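Protein angel homolog 2 (PDB 6RW0) acts as a 2',3'-cyclic phosphatase of the CCR4 family and probably binds the 3'-untranslated regions of mRNAs. Local coordinates at residues Met55-Leu60 with Pro87-Glu92; Ser61-Glu66 with Glu105-His110; Met130-Lys135 with Asp169-Val174; Thr354-Ser359 with Ser415-Pro420. All blocks are in the same frame, centred on the assembly; numbering follows the deposited sequence.

Interaction 1 of 4, residues Met55-Leu60 with Pro87-Glu92; sequences MSYNIL and PNILKE
Tyr57 stretches from the strand to helix 82-96, where its ring meets Ile89 obliquely, CE2 lying 4.3 Å from Ile89 CG2. Because its CG is anti to the backbone N (chi1 -163°), the ring points toward the helix and carries the phenol to Glu92. There Tyr57 OH donates to Glu92 OE1 at 2.6 Å, using the syn lone pair of that oxygen, and the carboxylate plane stands almost perpendicular to the ring. This short bond ties the buried phenol to the helix through the partly exposed Glu92. Ile59 completes the packing: its CG2 comes within 4.1 Å of Ile89 CG2, the two side chains crossing at about a right angle, while Ile89 CD1 rests 3.7 Å from Ile59 O.

Just past the strand the chain is shaped by an Asx turn, in which Asn58 OD1 accepts from Leu60 N at 3.2 Å. The same side chain offers ND2 to Asp236. The axes of strand 55-58 and helix 87-92 run nearly antiparallel, 11.8 Å apart at their closest, and Pro420 also packs on Tyr57 and Glu92. This is a helix laid over a central beta-sheet strand, as in the alpha/beta sandwich of the DNase I-like endonuclease/exonuclease/phosphatase fold.

Interaction 2 of 4, residues Ser61-Glu66 with Glu105-His110; sequences SQDLLE and EVQEDH. With MG (magnesium ion), chain B.
Hydrogen bonds to Gln107 dominate where it meets the start of helix 62-67. Its OE1 accepts from Ser61 OG and from Asp63 N, each at 2.8 Å on a lone pair in the carbonyl plane. A chi1 of -173° swings CG opposite the backbone N, and the extended chain brings the amide here, while NE2 is held by Asp109 OD1. Ser61, the N-cap, also accepts a weak bond from Leu64 N. A leucine in place of Gln107 would probably leave Ser61 OG and Asp63 N without their shared acceptor and the helix start less firmly held.

Metal binding falls to Glu105. OE2 binds the magnesium ion at 2.3 Å, with five waters completing its shell, and OE1 takes Ser61 N at 3.0 Å on its anti side besides one of those waters. Metal, Ser61 N and water together restrict how the carboxylate can turn.

Packing is slighter: Leu64 CD1 lies 3.6 Å from Glu105 OE1, and Gln62 CB meets the His110 ring edge at CE1, 3.7 Å away. A water links Gln62 N to His110 ND1. Helix 62-67 sits against the end of strand 100-107 and the beginning of helix 108-121, with Trp82 of helix 82-96 stacked on His110.

Interaction 3 of 4, residues Met130-Lys135 with Asp169-Val174; sequences MRTGRK and DNVGLV
The side chains of Arg131 and Asn170 run alongside each other in the same direction, with guanidinium and amide planes 31° apart. Over the centre of one guanidinium face sits Lys135 CG, 3.8 Å above the plane. At the edge, in plane, a water takes a weak bond from NH2 and donates a stronger one to Asn170 OD1. Arg131 NH1 turns elsewhere, to a salt bridge with Asp137, so the arginine reaches Asn170 mainly by its aliphatic part, CD standing 3.9 Å from Asn170 CA.

The carboxylate of Asp169 does most of the gripping. OD1 receives Thr132 OG1 at 2.8 Å, on the anti side and a little out of plane; OD2 uses its anti lone pair for Lys135 NZ in a 2.7 Å salt bridge and takes another bond from a water that also accepts from Arg134 N. Thr132 to Lys135 form a type II' beta turn in the loop between antiparallel strands 124-130 and 137-144 of one sheet, and Asp169, just ahead of strand 171-179 of the other, lies against it. Gly133 has a positive phi of 63°, and its lack of a CB lets OD2 come in close.

Putting an alanine at Asp169 would probably leave the Lys135 ammonium and the Thr132 hydroxyl without their mates and the lysine arm free to swing. One backbone bond joins the segments: Thr132 N donates to Asp169 O at 3.2 Å. Beyond it Val171 CG1 packs 3.5 Å from Met130 O.

Interaction 4 of 4, residues Thr354-Ser359 with Ser415-Pro420; sequences TCHSRS and SSDHLP
This contact belongs to the magnesium-bearing pocket, where the Ser416-Asp417-His418 sequence, the SDH motif of the endonuclease/exonuclease/phosphatase family, meets strand 354-356. The His418 side chain comes to about 4 Å from the magnesium ion. Thr354 covers one face of that imidazole: CB lies 3.8 Å from the centroid of the His418 ring, 13° off the ring normal, in a CH-pi contact, and the hydroxyl also sits above the ring. The two side chains run alongside each other, and a chi1 of -171°, which turns OG1 away from the backbone N, lets Thr354 serve both the ring and the neighbouring carbonyl.

That carbonyl is Asp417 O, which is gripped twice. Thr354 OG1 donates to it at 2.9 Å from well above the carbonyl plane, while Cys355 N comes in almost end-on to Asp417 O at 3.1 Å. The latter bond and one between Leu419 and Thr353 make a single beta bridge of Thr354 and His418, their CA atoms 4.1 Å apart.

His356 approaches differently. Its CD2 edge meets Asp417 OD2 at 3.5 Å, the ring and carboxylate planes 28° apart, while ND1 on the same ring accepts from Arg358 N. Asp417 OD2 has a stronger partner in Tyr72 OH. Ser416 OG accepts from His418 N at 3.0 Å, an ST turn that sets the histidine's backbone, and Asp364 holds His418 ND1. The result is a histidine covered on one face by Thr354 and backed by an aspartate near the metal, a His-Asp pair consistent with the active sites of DNase I-like hydrolases.

How the interactions relate
Interactions 1 and 4 are buried, whereas interactions 2 and 3 are only partly so. Interactions 1 and 2 share one sheet, since strands 49-58 and 100-107 are neighbours in it, and Asn58 ND2 probably bonds to Glu105 OE2, the metal-binding oxygen. Interaction 4 joins this cluster through Ser416 OG with Asn58 O and Ser415 OG with Asn88 ND2. Interaction 3 touches only interaction 2, but its strand 171-179 belongs with strand 354-356 of interaction 4 to the second sheet. The chemistry follows the place: mostly apolar packing with one short bond under the helix, metal and capping bonds in 61-66 with 105-110, a salt bridge with waters at the turn, and carbonyl and ring contacts around His418.

Interaction 1 of 4, residues Met55-Leu60 with Pro87-Glu92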
loop_
_atom_site.group_PDB
_atom_site.type_symbol
_atom_site.label_atom_id
_atom_site.label_comp_id
_atom_site.label_asym_id
_atom_site.label_seq_id
_atom_site.Cartn_x
_atom_site.Cartn_y
_atom_site.Cartn_z
ATOM N N MET A 55 2.770 -9.264 -4.705
ATOM C CA MET A 55 3.736 -8.189 -4.974
ATOM C C MET A 55 3.034 -6.841 -4.779
ATOM O O MET A 55 1.946 -6.705 -5.305
ATOM C CB MET A 55 4.249 -8.266 -6.406
ATOM C CG MET A 55 5.119 -7.089 -6.754
ATOM S SD MET A 55 5.688 -7.144 -8.457
ATOM C CE MET A 55 7.098 -8.216 -8.266
ATOM N N SER A 56 3.616 -5.915 -4.023
ATOM C CA SER A 56 3.104 -4.535 -3.851
ATOM C C SER A 56 4.150 -3.619 -4.481
ATOM O O SER A 56 5.284 -3.715 -4.081
ATOM C CB SER A 56 2.852 -4.192 -2.419
ATOM O OG SER A 56 2.257 -2.919 -2.327
ATOM N N TYR A 57 3.786 -2.795 -5.448
ATOM C CA TYR A 57 4.786 -1.978 -6.156
ATOM C C TYR A 57 4.200 -0.620 -6.549
ATOM O O TYR A 57 3.274 -0.609 -7.327
ATOM C CB TYR A 57 5.230 -2.744 -7.405
ATOM C CG TYR A 57 6.510 -2.300 -8.069
ATOM C CD1 TYR A 57 7.326 -1.341 -7.509
ATOM C CD2 TYR A 57 6.915 -2.902 -9.235
ATOM C CE1 TYR A 57 8.510 -0.969 -8.118
ATOM C CE2 TYR A 57 8.095 -2.547 -9.854
ATOM C CZ TYR A 57 8.888 -1.569 -9.299
ATOM O OH TYR A 57 10.053 -1.207 -9.897
ATOM N N ASN A 58 4.771 0.471 -6.053
ATOM C CA ASN A 58 4.445 1.830 -6.525
ATOM C C ASN A 58 5.394 2.023 -7.719
ATOM O O ASN A 58 6.573 2.098 -7.488
ATOM C CB ASN A 58 4.630 2.843 -5.402
ATOM C CG ASN A 58 4.424 4.261 -5.875
ATOM O OD1 ASN A 58 4.666 4.567 -7.015
ATOM N ND2 ASN A 58 3.994 5.125 -4.984
ATOM N N ILE A 59 4.878 2.061 -8.944
ATOM C CA ILE A 59 5.712 2.013 -10.177
ATOM C C ILE A 59 6.136 3.399 -10.657
ATOM O O ILE A 59 6.899 3.443 -11.589
ATOM C CB ILE A 59 4.995 1.201 -11.275
ATOM C CG1 ILE A 59 3.760 1.909 -11.844
ATOM C CG2 ILE A 59 4.660 -0.188 -10.761
ATOM C CD1 ILE A 59 3.205 1.252 -13.079
ATOM N N LEU A 60 5.659 4.464 -10.028
ATOM C CA LEU A 60 5.987 5.853 -10.356
ATOM C C LEU A 60 5.300 6.279 -11.655
ATOM O O LEU A 60 5.685 5.858 -12.749
ATOM C CB LEU A 60 7.496 6.126 -10.367
ATOM C CG LEU A 60 7.931 7.549 -10.743
ATOM C CD1 LEU A 60 7.324 8.636 -9.880
ATOM C CD2 LEU A 60 9.463 7.607 -10.693
ATOM N N PRO A 87 9.589 -0.963 -19.949
ATOM C CA PRO A 87 10.171 -2.296 -20.183
ATOM C C PRO A 87 10.867 -2.876 -18.966
ATOM O O PRO A 87 10.797 -4.091 -18.741
ATOM C CB PRO A 87 11.125 -2.068 -21.362
ATOM C CG PRO A 87 10.561 -0.884 -22.074
ATOM C CD PRO A 87 9.979 0.003 -20.993
ATOM N N ASN A 88 11.546 -2.044 -18.174
ATOM C CA ASN A 88 12.183 -2.536 -16.956
ATOM C C ASN A 88 11.153 -2.995 -15.930
ATOM O O ASN A 88 11.320 -4.046 -15.299
ATOM C CB ASN A 88 13.047 -1.435 -16.350
ATOM C CG ASN A 88 14.451 -1.412 -16.906
ATOM O OD1 ASN A 88 14.870 -2.310 -17.640
ATOM N ND2 ASN A 88 15.198 -0.384 -16.538
ATOM N N ILE A 89 10.089 -2.214 -15.742
ATOM C CA ILE A 89 9.054 -2.565 -14.771
ATOM C C ILE A 89 8.367 -3.859 -15.180
ATOM O O ILE A 89 8.146 -4.756 -14.353
ATOM C CB ILE A 89 8.058 -1.400 -14.638
ATOM C CG1 ILE A 89 8.727 -0.208 -13.943
ATOM C CG2 ILE A 89 6.815 -1.845 -13.887
ATOM C CD1 ILE A 89 8.050 1.126 -14.204
ATOM N N LEU A 90 8.030 -3.986 -16.465
ATOM C CA LEU A 90 7.380 -5.205 -16.934
ATOM C C LEU A 90 8.298 -6.413 -16.778
ATOM O O LEU A 90 7.849 -7.498 -16.389
ATOM C CB LEU A 90 6.947 -5.026 -18.389
ATOM C CG LEU A 90 6.260 -6.221 -19.051
ATOM C CD1 LEU A 90 4.956 -6.503 -18.334
ATOM C CD2 LEU A 90 6.052 -5.971 -20.543
ATOM N N LYS A 91 9.594 -6.238 -17.056
ATOM C CA LYS A 91 10.546 -7.331 -16.898
ATOM C C LYS A 91 10.618 -7.796 -15.448
ATOM O O LYS A 91 10.696 -9.003 -15.184
ATOM C CB LYS A 91 11.915 -6.868 -17.391
ATOM C CG LYS A 91 13.023 -7.889 -17.261
ATOM C CD LYS A 91 14.315 -7.346 -17.859
ATOM C CE LYS A 91 15.445 -8.359 -17.774
ATOM N NZ LYS A 91 16.747 -7.774 -18.206
ATOM N N GLU A 92 10.598 -6.855 -14.499
ATOM C CA GLU A 92 10.586 -7.218 -13.086
ATOM C C GLU A 92 9.330 -8.000 -12.734
ATOM O O GLU A 92 9.380 -8.992 -11.999
ATOM C CB GLU A 92 10.560 -5.966 -12.220
ATOM C CG GLU A 92 11.808 -5.251 -11.962
ATOM C CD GLU A 92 11.530 -4.108 -11.009
ATOM O OE1 GLU A 92 10.929 -3.099 -11.444
ATOM O OE2 GLU A 92 11.879 -4.241 -9.819
#

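Interaction 2 of 4, residues Ser61-Glu66 with Glu105-His110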
loop_
_atom_site.group_PDB
_atom_site.type_symbol
_atom_site.label_atom_id
_atom_site.label_comp_id
_atom_site.label_asym_id
_atom_site.label_seq_id
_atom_site.Cartn_x
_atom_site.Cartn_y
_atom_site.Cartn_z
ATOM N N SER A 61 4.277 7.114 -11.529
ATOM C CA SER A 61 3.568 7.636 -12.690
ATOM C C SER A 61 4.447 8.620 -13.444
ATOM O O SER A 61 5.091 9.477 -12.835
ATOM C CB SER A 61 2.302 8.329 -12.185
ATOM O OG SER A 61 1.884 9.400 -13.018
ATOM N N GLN A 62 4.480 8.504 -14.775
ATOM C CA GLN A 62 5.320 9.407 -15.562
ATOM C C GLN A 62 4.915 10.866 -15.378
ATOM O O GLN A 62 5.784 11.749 -15.277
ATOM C CB GLN A 62 5.276 9.037 -17.045
ATOM C CG GLN A 62 6.343 9.749 -17.863
ATOM C CD GLN A 62 7.746 9.279 -17.510
ATOM O OE1 GLN A 62 7.932 8.162 -17.045
ATOM N NE2 GLN A 62 8.740 10.124 -17.759
ATOM N N ASP A 63 3.606 11.153 -15.364
ATOM C CA ASP A 63 3.160 12.528 -15.165
ATOM C C ASP A 63 3.654 13.059 -13.825
ATOM O O ASP A 63 4.092 14.210 -13.726
ATOM C CB ASP A 63 1.632 12.623 -15.176
ATOM C CG ASP A 63 1.019 12.525 -16.559
ATOM O OD1 ASP A 63 1.746 12.432 -17.567
ATOM O OD2 ASP A 63 -0.231 12.540 -16.629
ATOM N N LEU A 64 3.563 12.235 -12.772
ATOM C CA LEU A 64 4.011 12.679 -11.454
ATOM C C LEU A 64 5.525 12.809 -11.389
ATOM O O LEU A 64 6.036 13.713 -10.720
ATOM C CB LEU A 64 3.467 11.758 -10.361
ATOM C CG LEU A 64 1.938 11.701 -10.283
ATOM C CD1 LEU A 64 1.532 10.808 -9.101
ATOM C CD2 LEU A 64 1.314 13.081 -10.184
ATOM N N LEU A 65 6.260 11.953 -12.099
ATOM C CA LEU A 65 7.703 12.110 -12.191
ATOM C C LEU A 65 8.042 13.465 -12.799
ATOM O O LEU A 65 8.815 14.244 -12.229
ATOM C CB LEU A 65 8.252 10.969 -13.042
ATOM C CG LEU A 65 9.750 10.763 -13.200
ATOM C CD1 LEU A 65 9.976 9.419 -13.905
ATOM C CD2 LEU A 65 10.396 11.888 -13.986
ATOM N N GLU A 66 7.427 13.778 -13.943
ATOM C CA GLU A 66 7.722 15.020 -14.654
ATOM C C GLU A 66 7.260 16.242 -13.878
ATOM O O GLU A 66 7.923 17.287 -13.933
ATOM C CB GLU A 66 7.123 14.949 -16.062
ATOM C CG GLU A 66 7.875 13.929 -16.910
ATOM C CD GLU A 66 7.301 13.703 -18.283
ATOM O OE1 GLU A 66 6.323 14.385 -18.647
ATOM O OE2 GLU A 66 7.837 12.824 -18.988
ATOM N N GLU A 105 0.335 4.175 -8.396
ATOM C CA GLU A 105 0.814 5.147 -9.386
ATOM C C GLU A 105 0.732 4.598 -10.807
ATOM O O GLU A 105 1.605 4.839 -11.643
ATOM C CB GLU A 105 2.187 5.711 -9.037
ATOM C CG GLU A 105 2.086 6.579 -7.808
ATOM C CD GLU A 105 3.216 7.562 -7.645
ATOM O OE1 GLU A 105 3.809 8.003 -8.665
ATOM O OE2 GLU A 105 3.502 7.904 -6.474
ATOM N N VAL A 106 -0.347 3.865 -11.070
ATOM C CA VAL A 106 -0.656 3.324 -12.388
ATOM C C VAL A 106 -1.385 4.414 -13.162
ATOM O O VAL A 106 -2.526 4.758 -12.840
ATOM C CB VAL A 106 -1.505 2.053 -12.260
ATOM C CG1 VAL A 106 -1.996 1.565 -13.627
ATOM C CG2 VAL A 106 -0.723 0.992 -11.484
ATOM N N GLN A 107 -0.718 4.967 -14.175
ATOM C CA GLN A 107 -1.248 6.096 -14.930
ATOM C C GLN A 107 -2.260 5.614 -15.964
ATOM O O GLN A 107 -2.012 4.639 -16.676
ATOM C CB GLN A 107 -0.083 6.825 -15.599
ATOM C CG GLN A 107 -0.462 8.096 -16.276
ATOM C CD GLN A 107 0.741 8.926 -16.631
ATOM O OE1 GLN A 107 1.552 9.251 -15.767
ATOM N NE2 GLN A 107 0.875 9.256 -17.906
ATOM N N GLU A 108 -3.408 6.296 -16.035
ATOM C CA GLU A 108 -4.542 5.767 -16.791
ATOM C C GLU A 108 -4.202 5.555 -18.265
ATOM O O GLU A 108 -4.519 4.500 -18.833
ATOM C CB GLU A 108 -5.763 6.682 -16.649
ATOM C CG GLU A 108 -7.005 6.130 -17.379
ATOM C CD GLU A 108 -8.165 7.119 -17.478
ATOM O OE1 GLU A 108 -7.922 8.337 -17.621
ATOM O OE2 GLU A 108 -9.328 6.664 -17.402
ATOM N N ASP A 109 -3.597 6.552 -18.923
ATOM C CA ASP A 109 -3.358 6.409 -20.359
ATOM C C ASP A 109 -2.390 5.264 -20.636
ATOM O O ASP A 109 -2.647 4.406 -21.490
ATOM C CB ASP A 109 -2.961 7.733 -21.038
ATOM C CG ASP A 109 -1.725 8.408 -20.454
ATOM O OD1 ASP A 109 -1.121 7.931 -19.479
ATOM O OD2 ASP A 109 -1.351 9.459 -21.028
ATOM N N HIS A 110 -1.306 5.197 -19.873
ATOM C CA HIS A 110 -0.357 4.103 -20.016
ATOM C C HIS A 110 -0.975 2.769 -19.645
ATOM O O HIS A 110 -0.623 1.732 -20.215
ATOM C CB HIS A 110 0.843 4.376 -19.133
ATOM C CG HIS A 110 1.616 5.571 -19.560
ATOM N ND1 HIS A 110 2.488 6.232 -18.725
ATOM C CD2 HIS A 110 1.659 6.212 -20.747
ATOM C CE1 HIS A 110 3.038 7.233 -19.386
ATOM N NE2 HIS A 110 2.561 7.240 -20.618
HETATM MG MG MG B . 5.420 8.910 -5.741
HETATM O O HOH W 1 3.521 6.007 -16.128
HETATM O O HOH W 2 -1.841 11.434 -18.434
HETATM O O HOH W 3 5.085 10.168 -7.510
HETATM O O HOH W 4 7.538 9.634 -5.349
HETATM O O HOH W 5 4.921 10.956 -4.286
HETATM O O HOH W 6 6.300 6.980 -6.878
HETATM O O HOH W 7 6.005 8.143 -3.694
#

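Interaction 3 of 4, residues Met130-Lys135 with Asp169-Val174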
loop_
_atom_site.group_PDB
_atom_site.type_symbol
_atom_site.label_atom_id
_atom_site.label_comp_id
_atom_site.label_asym_id
_atom_site.label_seq_id
_atom_site.Cartn_x
_atom_site.Cartn_y
_atom_site.Cartn_z
ATOM N N MET A 130 -8.858 4.612 -10.538
ATOM C CA MET A 130 -8.121 5.854 -10.710
ATOM C C MET A 130 -8.488 6.840 -9.609
ATOM O O MET A 130 -9.629 6.877 -9.142
ATOM C CB MET A 130 -8.507 6.478 -12.054
ATOM C CG MET A 130 -7.615 7.605 -12.515
ATOM S SD MET A 130 -8.148 8.152 -14.159
ATOM C CE MET A 130 -9.848 8.621 -13.880
ATOM N N ARG A 131 -7.505 7.645 -9.192
ATOM C CA ARG A 131 -7.785 8.781 -8.325
ATOM C C ARG A 131 -8.815 9.684 -8.989
ATOM O O ARG A 131 -8.941 9.719 -10.218
ATOM C CB ARG A 131 -6.506 9.568 -8.017
ATOM C CG ARG A 131 -5.593 8.845 -7.021
ATOM C CD ARG A 131 -4.678 9.838 -6.324
ATOM N NE ARG A 131 -3.624 10.329 -7.198
ATOM C CZ ARG A 131 -2.845 11.368 -6.925
ATOM N NH1 ARG A 131 -1.896 11.711 -7.785
ATOM N NH2 ARG A 131 -3.015 12.066 -5.805
ATOM N N THR A 132 -9.567 10.402 -8.163
ATOM C CA THR A 132 -10.677 11.224 -8.615
ATOM C C THR A 132 -10.173 12.606 -9.039
ATOM O O THR A 132 -8.972 12.876 -9.067
ATOM C CB THR A 132 -11.760 11.244 -7.535
ATOM O OG1 THR A 132 -11.217 11.694 -6.285
ATOM C CG2 THR A 132 -12.322 9.842 -7.324
ATOM N N GLY A 133 -11.076 13.486 -9.442
ATOM C CA GLY A 133 -10.507 14.790 -9.813
ATOM C C GLY A 133 -9.547 14.768 -11.005
ATOM O O GLY A 133 -9.670 13.959 -11.923
ATOM N N ARG A 134 -8.571 15.688 -10.996
ATOM C CA ARG A 134 -7.672 15.892 -12.137
ATOM C C ARG A 134 -6.448 14.993 -12.107
ATOM O O ARG A 134 -5.503 15.204 -12.878
ATOM C CB ARG A 134 -7.226 17.354 -12.209
ATOM C CG ARG A 134 -8.366 18.296 -12.517
ATOM C CD ARG A 134 -7.896 19.728 -12.656
ATOM N NE ARG A 134 -9.012 20.629 -12.929
ATOM C CZ ARG A 134 -9.528 20.837 -14.135
ATOM N NH1 ARG A 134 -9.029 20.203 -15.187
ATOM N NH2 ARG A 134 -10.545 21.675 -14.287
ATOM N N LYS A 135 -6.449 14.013 -11.258
ATOM C CA LYS A 135 -5.274 13.214 -11.011
ATOM C C LYS A 135 -5.160 12.150 -12.095
ATOM O O LYS A 135 -6.174 11.670 -12.615
ATOM C CB LYS A 135 -5.402 12.564 -9.646
ATOM C CG LYS A 135 -5.562 13.560 -8.499
ATOM C CD LYS A 135 -4.415 14.573 -8.427
ATOM C CE LYS A 135 -4.592 15.518 -7.233
ATOM N NZ LYS A 135 -5.893 16.256 -7.368
ATOM N N ASP A 169 -8.005 13.460 -3.463
ATOM C CA ASP A 169 -8.442 12.560 -4.532
ATOM C C ASP A 169 -7.971 11.116 -4.398
ATOM O O ASP A 169 -8.222 10.307 -5.307
ATOM C CB ASP A 169 -8.044 13.147 -5.884
ATOM C CG ASP A 169 -8.879 14.363 -6.238
ATOM O OD1 ASP A 169 -10.135 14.279 -6.151
ATOM O OD2 ASP A 169 -8.275 15.410 -6.564
ATOM N N ASN A 170 -7.401 10.738 -3.268
ATOM C CA ASN A 170 -6.858 9.397 -3.127
ATOM C C ASN A 170 -7.959 8.342 -3.112
ATOM O O ASN A 170 -9.138 8.614 -2.828
ATOM C CB ASN A 170 -6.018 9.324 -1.862
ATOM C CG ASN A 170 -4.938 10.369 -1.840
ATOM O OD1 ASN A 170 -5.139 11.472 -1.317
ATOM N ND2 ASN A 170 -3.799 10.059 -2.463
ATOM N N VAL A 171 -7.543 7.111 -3.410
ATOM C CA VAL A 171 -8.458 5.991 -3.554
ATOM C C VAL A 171 -7.872 4.709 -2.969
ATOM O O VAL A 171 -6.687 4.612 -2.641
ATOM C CB VAL A 171 -8.853 5.739 -5.028
ATOM C CG1 VAL A 171 -9.608 6.920 -5.623
ATOM C CG2 VAL A 171 -7.613 5.416 -5.878
ATOM N N GLY A 172 -8.753 3.711 -2.872
ATOM C CA GLY A 172 -8.364 2.351 -2.566
ATOM C C GLY A 172 -9.185 1.386 -3.397
ATOM O O GLY A 172 -10.126 1.780 -4.095
ATOM N N LEU A 173 -8.833 0.108 -3.296
ATOM C CA LEU A 173 -9.522 -0.930 -4.053
ATOM C C LEU A 173 -9.440 -2.219 -3.254
ATOM O O LEU A 173 -8.379 -2.538 -2.710
ATOM C CB LEU A 173 -8.905 -1.118 -5.439
ATOM C CG LEU A 173 -9.611 -2.107 -6.363
ATOM C CD1 LEU A 173 -11.024 -1.715 -6.683
ATOM C CD2 LEU A 173 -8.780 -2.225 -7.650
ATOM N N VAL A 174 -10.561 -2.928 -3.154
ATOM C CA VAL A 174 -10.644 -4.176 -2.398
ATOM C C VAL A 174 -11.274 -5.220 -3.303
ATOM O O VAL A 174 -12.378 -5.011 -3.822
ATOM C CB VAL A 174 -11.464 -4.014 -1.106
ATOM C CG1 VAL A 174 -11.494 -5.320 -0.335
ATOM C CG2 VAL A 174 -10.893 -2.875 -0.251
HETATM O O HOH W 8 -4.296 13.257 -3.113
HETATM O O HOH W 9 -11.319 9.823 -4.108
HETATM O O HOH W 10 -8.180 17.119 -8.584
#

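Interaction 4 of 4, residues Thr354-Ser359 with Ser415-Pro420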
loop_
_atom_site.group_PDB
_atom_site.type_symbol
_atom_site.label_atom_id
_atom_site.label_comp_id
_atom_site.label_asym_id
_atom_site.label_seq_id
_atom_site.Cartn_x
_atom_site.Cartn_y
_atom_site.Cartn_z
ATOM N N THR A 354 11.661 3.426 -0.632
ATOM C CA THR A 354 11.688 4.532 -1.590
ATOM C C THR A 354 12.968 5.315 -1.356
ATOM O O THR A 354 13.463 5.370 -0.230
ATOM C CB THR A 354 10.424 5.393 -1.438
ATOM O OG1 THR A 354 10.349 6.349 -2.502
ATOM C CG2 THR A 354 10.403 6.150 -0.122
ATOM N N CYS A 355 13.533 5.894 -2.425
ATOM C CA CYS A 355 14.818 6.598 -2.285
ATOM C C CYS A 355 15.027 7.586 -3.435
ATOM O O CYS A 355 15.621 7.239 -4.460
ATOM C CB CYS A 355 16.000 5.650 -2.212
ATOM S SG CYS A 355 17.628 6.468 -1.949
ATOM N N HIS A 356 14.621 8.834 -3.219
ATOM C CA HIS A 356 14.883 9.880 -4.201
ATOM C C HIS A 356 15.633 11.041 -3.560
ATOM O O HIS A 356 16.159 10.896 -2.452
ATOM C CB HIS A 356 13.606 10.306 -4.936
ATOM C CG HIS A 356 12.515 10.826 -4.056
ATOM N ND1 HIS A 356 12.712 11.817 -3.122
ATOM C CD2 HIS A 356 11.194 10.522 -4.010
ATOM C CE1 HIS A 356 11.564 12.092 -2.523
ATOM N NE2 HIS A 356 10.628 11.319 -3.045
ATOM N N SER A 357 15.717 12.176 -4.234
ATOM C CA SER A 357 16.568 13.307 -3.798
ATOM C C SER A 357 16.151 13.825 -2.420
ATOM O O SER A 357 16.992 14.378 -1.766
ATOM C CB SER A 357 16.577 14.414 -4.815
ATOM O OG SER A 357 17.393 14.085 -5.928
ATOM N N ARG A 358 14.887 13.712 -2.022
ATOM C CA ARG A 358 14.456 14.298 -0.735
ATOM C C ARG A 358 13.997 13.261 0.290
ATOM O O ARG A 358 13.664 13.677 1.378
ATOM C CB ARG A 358 13.353 15.318 -1.020
ATOM C CG ARG A 358 13.834 16.497 -1.851
ATOM C CD ARG A 358 12.812 17.613 -1.984
ATOM N NE ARG A 358 12.489 18.237 -0.714
ATOM C CZ ARG A 358 13.124 19.282 -0.210
ATOM N NH1 ARG A 358 14.155 19.811 -0.842
ATOM N NH2 ARG A 358 12.724 19.790 0.936
ATOM N N SER A 359 13.965 11.972 -0.017
ATOM C CA SER A 359 13.419 10.979 0.935
ATOM C C SER A 359 14.011 9.582 0.742
ATOM O O SER A 359 14.094 9.152 -0.374
ATOM C CB SER A 359 11.904 10.937 0.759
ATOM O OG SER A 359 11.287 10.178 1.759
ATOM N N SER A 415 13.424 0.943 -12.162
ATOM C CA SER A 415 12.790 2.032 -12.900
ATOM C C SER A 415 11.624 2.686 -12.167
ATOM O O SER A 415 10.846 3.421 -12.785
ATOM C CB SER A 415 12.391 1.585 -14.308
ATOM O OG SER A 415 13.545 1.527 -15.138
ATOM N N SER A 416 11.522 2.496 -10.857
ATOM C CA SER A 416 10.652 3.298 -10.017
ATOM C C SER A 416 11.478 3.931 -8.900
ATOM O O SER A 416 12.604 3.503 -8.624
ATOM C CB SER A 416 9.536 2.434 -9.421
ATOM O OG SER A 416 8.805 3.197 -8.493
ATOM N N ASP A 417 10.927 4.975 -8.272
ATOM C CA ASP A 417 11.520 5.509 -7.047
ATOM C C ASP A 417 11.140 4.690 -5.818
ATOM O O ASP A 417 11.577 5.024 -4.710
ATOM C CB ASP A 417 11.277 7.017 -6.851
ATOM C CG ASP A 417 9.824 7.399 -6.754
ATOM O OD1 ASP A 417 8.953 6.584 -7.092
ATOM O OD2 ASP A 417 9.565 8.554 -6.337
ATOM N N HIS A 418 10.375 3.617 -5.990
ATOM C CA HIS A 418 10.133 2.650 -4.935
ATOM C C HIS A 418 10.689 1.293 -5.333
ATOM O O HIS A 418 10.919 1.007 -6.514
ATOM C CB HIS A 418 8.634 2.453 -4.658
ATOM C CG HIS A 418 7.947 3.672 -4.154
ATOM N ND1 HIS A 418 7.367 3.743 -2.906
ATOM C CD2 HIS A 418 7.760 4.885 -4.724
ATOM C CE1 HIS A 418 6.846 4.944 -2.732
ATOM N NE2 HIS A 418 7.076 5.659 -3.822
ATOM N N LEU A 419 10.909 0.424 -4.304
ATOM C CA LEU A 419 11.204 -0.973 -4.553
ATOM C C LEU A 419 9.937 -1.811 -4.454
ATOM O O LEU A 419 9.047 -1.506 -3.652
ATOM C CB LEU A 419 12.163 -1.497 -3.486
ATOM C CG LEU A 419 13.548 -0.863 -3.462
ATOM C CD1 LEU A 419 14.342 -1.370 -2.256
ATOM C CD2 LEU A 419 14.297 -1.160 -4.730
ATOM N N PRO A 420 9.824 -2.887 -5.237
ATOM C CA PRO A 420 8.683 -3.796 -5.063
ATOM C C PRO A 420 8.847 -4.658 -3.821
ATOM O O PRO A 420 9.945 -5.129 -3.513
ATOM C CB PRO A 420 8.704 -4.648 -6.338
ATOM C CG PRO A 420 10.145 -4.638 -6.763
ATOM C CD PRO A 420 10.689 -3.285 -6.369
#